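Local coordinates for protein acarbose Kinase Mak1 (Uncultured bacterium, PDB 6WB4) that probably phosphorylates the antidiabetic drug acarbose at the expense of ATP, as a pfkB-family carbohydrate kinase of microbiome origin, at residues 182-185 with 186-190. Residues are numbered along the deposited sequence; the frame is centred on the assembly and turned at random.
Sequences HDWD and GVADY. With AC1 (4,6-dideoxy-4-{[(1S,4R,5S,6S)-4,5,6-trihydroxy-3-(hydroxymethyl)cyclohex-2-en-1-yl]amino}-alpha-D-glucopyranose), chain D; GLC (alpha-D-glucopyranose), chain C.
The indole of W184 lies against the backbone of the turn that follows it: G186 CA sits over the centre of its six-membered ring, 3.5 Å from the centroid and only 7° off the normal, a CH-pi contact. Glycine suits this place because its backbone angles would press a side chain against the preceding carbonyl. At the indole edge, W184 NE1 donates to A188 O at 3.0 Å, with the oxygen almost in the ring plane. H191 stacks on the same indole. The second flat group, the phenol ring of Y190, packs against a glucose: GLC C1 lies over the centre of one face, 3.6 Å above its plane. The Y190 OH is held by the I159 carbonyl.

D185 forms an Asx turn, OD1 accepting from V187 N on the anti side, tilted from the carboxylate plane; the same oxygen also takes the A188 N-H, at 2.7 Å from A188 N, through its syn lone pair. Its chi1 of 50° sets CG between the backbone N and the carbonyl carbon, turning OD1 back over the following amides. The short aspartate side chain can fold back onto its own backbone, and its carboxylate oxygen can take both N-H groups.

Ahead of the turn, D183 OD1 accepts a hydrogen bond from O3 of the AC1 unit at 3.0 Å and a weak one from its O2, while the imidazole of H182 approaches AC1 C6. The loop thus contacts two successive sugar units of the bound glycan, by carboxylate bonding at its start and a tyrosine face at its end, which probably positions the substrate for phosphorylation.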
loop_
_atom_site.group_PDB
_atom_site.type_symbol
_atom_site.label_atom_id
_atom_site.label_comp_id
_atom_site.label_asym_id
_atom_site.label_seq_id
_atom_site.Cartn_x
_atom_site.Cartn_y
_atom_site.Cartn_z
ATOM N N HIS B 182 20.369 -13.289 -2.634
ATOM C CA HIS B 182 20.088 -11.943 -3.125
ATOM C C HIS B 182 21.279 -11.022 -2.911
ATOM O O HIS B 182 22.429 -11.442 -3.066
ATOM C CB HIS B 182 18.830 -11.395 -2.449
ATOM C CG HIS B 182 17.636 -12.269 -2.650
ATOM N ND1 HIS B 182 17.031 -12.430 -3.878
ATOM C CD2 HIS B 182 16.962 -13.068 -1.790
ATOM C CE1 HIS B 182 16.024 -13.278 -3.761
ATOM N NE2 HIS B 182 15.961 -13.680 -2.504
ATOM N N ASP B 183 21.011 -9.770 -2.566
ATOM C CA ASP B 183 22.090 -8.815 -2.353
ATOM C C ASP B 183 22.775 -9.087 -1.019
ATOM O O ASP B 183 22.393 -8.552 0.015
ATOM C CB ASP B 183 21.551 -7.386 -2.416
ATOM C CG ASP B 183 20.400 -7.170 -1.466
ATOM O OD1 ASP B 183 19.690 -8.158 -1.205
ATOM O OD2 ASP B 183 20.215 -6.041 -0.966
ATOM N N TRP B 184 23.808 -9.918 -1.059
ATOM C CA TRP B 184 24.585 -10.255 0.127
ATOM C C TRP B 184 25.985 -9.704 -0.078
ATOM O O TRP B 184 26.531 -9.820 -1.171
ATOM C CB TRP B 184 24.609 -11.773 0.346
ATOM C CG TRP B 184 25.380 -12.221 1.562
ATOM C CD1 TRP B 184 25.289 -11.711 2.819
ATOM C CD2 TRP B 184 26.357 -13.275 1.626
ATOM N NE1 TRP B 184 26.145 -12.378 3.667
ATOM C CE2 TRP B 184 26.814 -13.338 2.958
ATOM C CE3 TRP B 184 26.893 -14.163 0.688
ATOM C CZ2 TRP B 184 27.779 -14.258 3.374
ATOM C CZ3 TRP B 184 27.852 -15.079 1.105
ATOM C CH2 TRP B 184 28.282 -15.117 2.434
ATOM N N ASP B 185 26.561 -9.088 0.952
ATOM C CA ASP B 185 27.862 -8.434 0.794
ATOM C C ASP B 185 29.010 -9.421 0.918
ATOM O O ASP B 185 30.158 -9.097 0.606
ATOM C CB ASP B 185 28.056 -7.311 1.818
ATOM C CG ASP B 185 27.753 -7.747 3.242
ATOM O OD1 ASP B 185 27.973 -8.930 3.578
ATOM O OD2 ASP B 185 27.333 -6.884 4.041
ATOM N N GLY B 186 28.697 -10.619 1.400
ATOM C CA GLY B 186 29.708 -11.644 1.576
ATOM C C GLY B 186 30.338 -11.553 2.953
ATOM O O GLY B 186 31.245 -12.314 3.275
ATOM N N VAL B 187 29.834 -10.630 3.772
ATOM C CA VAL B 187 30.382 -10.373 5.103
ATOM C C VAL B 187 29.352 -10.602 6.208
ATOM O O VAL B 187 29.667 -11.208 7.233
ATOM C CB VAL B 187 30.916 -8.917 5.213
ATOM C CG1 VAL B 187 31.369 -8.604 6.627
ATOM C CG2 VAL B 187 32.036 -8.672 4.215
ATOM N N ALA B 188 28.129 -10.116 5.996
ATOM C CA ALA B 188 27.047 -10.255 6.975
ATOM C C ALA B 188 26.844 -11.709 7.409
ATOM O O ALA B 188 26.791 -12.618 6.579
ATOM C CB ALA B 188 25.750 -9.685 6.411
ATOM N N ASP B 189 26.721 -11.916 8.715
ATOM C CA ASP B 189 26.667 -13.257 9.290
ATOM C C ASP B 189 25.295 -13.906 9.124
ATOM O O ASP B 189 25.164 -15.135 9.146
ATOM C CB ASP B 189 27.046 -13.202 10.768
ATOM C CG ASP B 189 28.471 -12.727 10.977
ATOM O OD1 ASP B 189 29.406 -13.499 10.672
ATOM O OD2 ASP B 189 28.652 -11.574 11.433
ATOM N N TYR B 190 24.275 -13.071 8.963
ATOM C CA TYR B 190 22.900 -13.549 8.856
ATOM C C TYR B 190 22.737 -14.615 7.778
ATOM O O TYR B 190 22.017 -15.594 7.970
ATOM C CB TYR B 190 21.939 -12.390 8.565
ATOM C CG TYR B 190 20.532 -12.877 8.383
ATOM C CD1 TYR B 190 19.695 -13.053 9.474
ATOM C CD2 TYR B 190 20.058 -13.222 7.124
ATOM C CE1 TYR B 190 18.421 -13.542 9.312
ATOM C CE2 TYR B 190 18.781 -13.709 6.953
ATOM C CZ TYR B 190 17.972 -13.859 8.046
ATOM O OH TYR B 190 16.706 -14.335 7.872
HETATM C C1 AC1 D . 17.237 -9.994 1.888
HETATM O O2 AC1 D . 18.548 -7.998 1.461
HETATM C C2 AC1 D . 17.615 -8.921 0.879
HETATM C C4A AC1 D . 12.489 -6.798 -3.580
HETATM C C3 AC1 D . 16.394 -8.170 0.360
HETATM O O3 AC1 D . 16.802 -7.419 -0.793
HETATM C C4 AC1 D . 15.237 -9.099 -0.018
HETATM N N4A AC1 D . 13.991 -8.344 -0.009
HETATM C C5 AC1 D . 15.081 -10.317 0.897
HETATM O O5 AC1 D . 16.333 -10.897 1.255
HETATM C C6 AC1 D . 14.269 -11.411 0.215
HETATM C C1B AC1 D . 13.697 -7.416 -1.089
HETATM C C2B AC1 D . 12.199 -7.075 -1.141
HETATM O O2B AC1 D . 11.486 -7.791 -0.122
HETATM C C3B AC1 D . 11.568 -7.348 -2.505
HETATM O O3B AC1 D . 10.260 -6.759 -2.587
HETATM O O4 AC1 D . 11.865 -6.795 -4.868
HETATM C C5B AC1 D . 13.646 -7.734 -3.558
HETATM C C7B AC1 D . 14.240 -7.968 -2.391
HETATM C C6B AC1 D . 14.128 -8.448 -4.795
HETATM O O6B AC1 D . 14.321 -9.833 -4.473
HETATM C C1 GLC C . 17.714 -10.255 7.081
HETATM C C2 GLC C . 18.859 -10.059 6.090
HETATM C C3 GLC C . 18.367 -9.316 4.852
HETATM C C4 GLC C . 17.187 -10.081 4.251
HETATM C C5 GLC C . 16.093 -10.231 5.309
HETATM C C6 GLC C . 14.887 -10.989 4.763
HETATM O O2 GLC C . 19.935 -9.348 6.719
HETATM O O3 GLC C . 19.441 -9.177 3.912
HETATM O O4 GLC C . 16.685 -9.426 3.082
HETATM O O5 GLC C . 16.615 -10.927 6.447
HETATM O O6 GLC C . 13.903 -11.128 5.797
#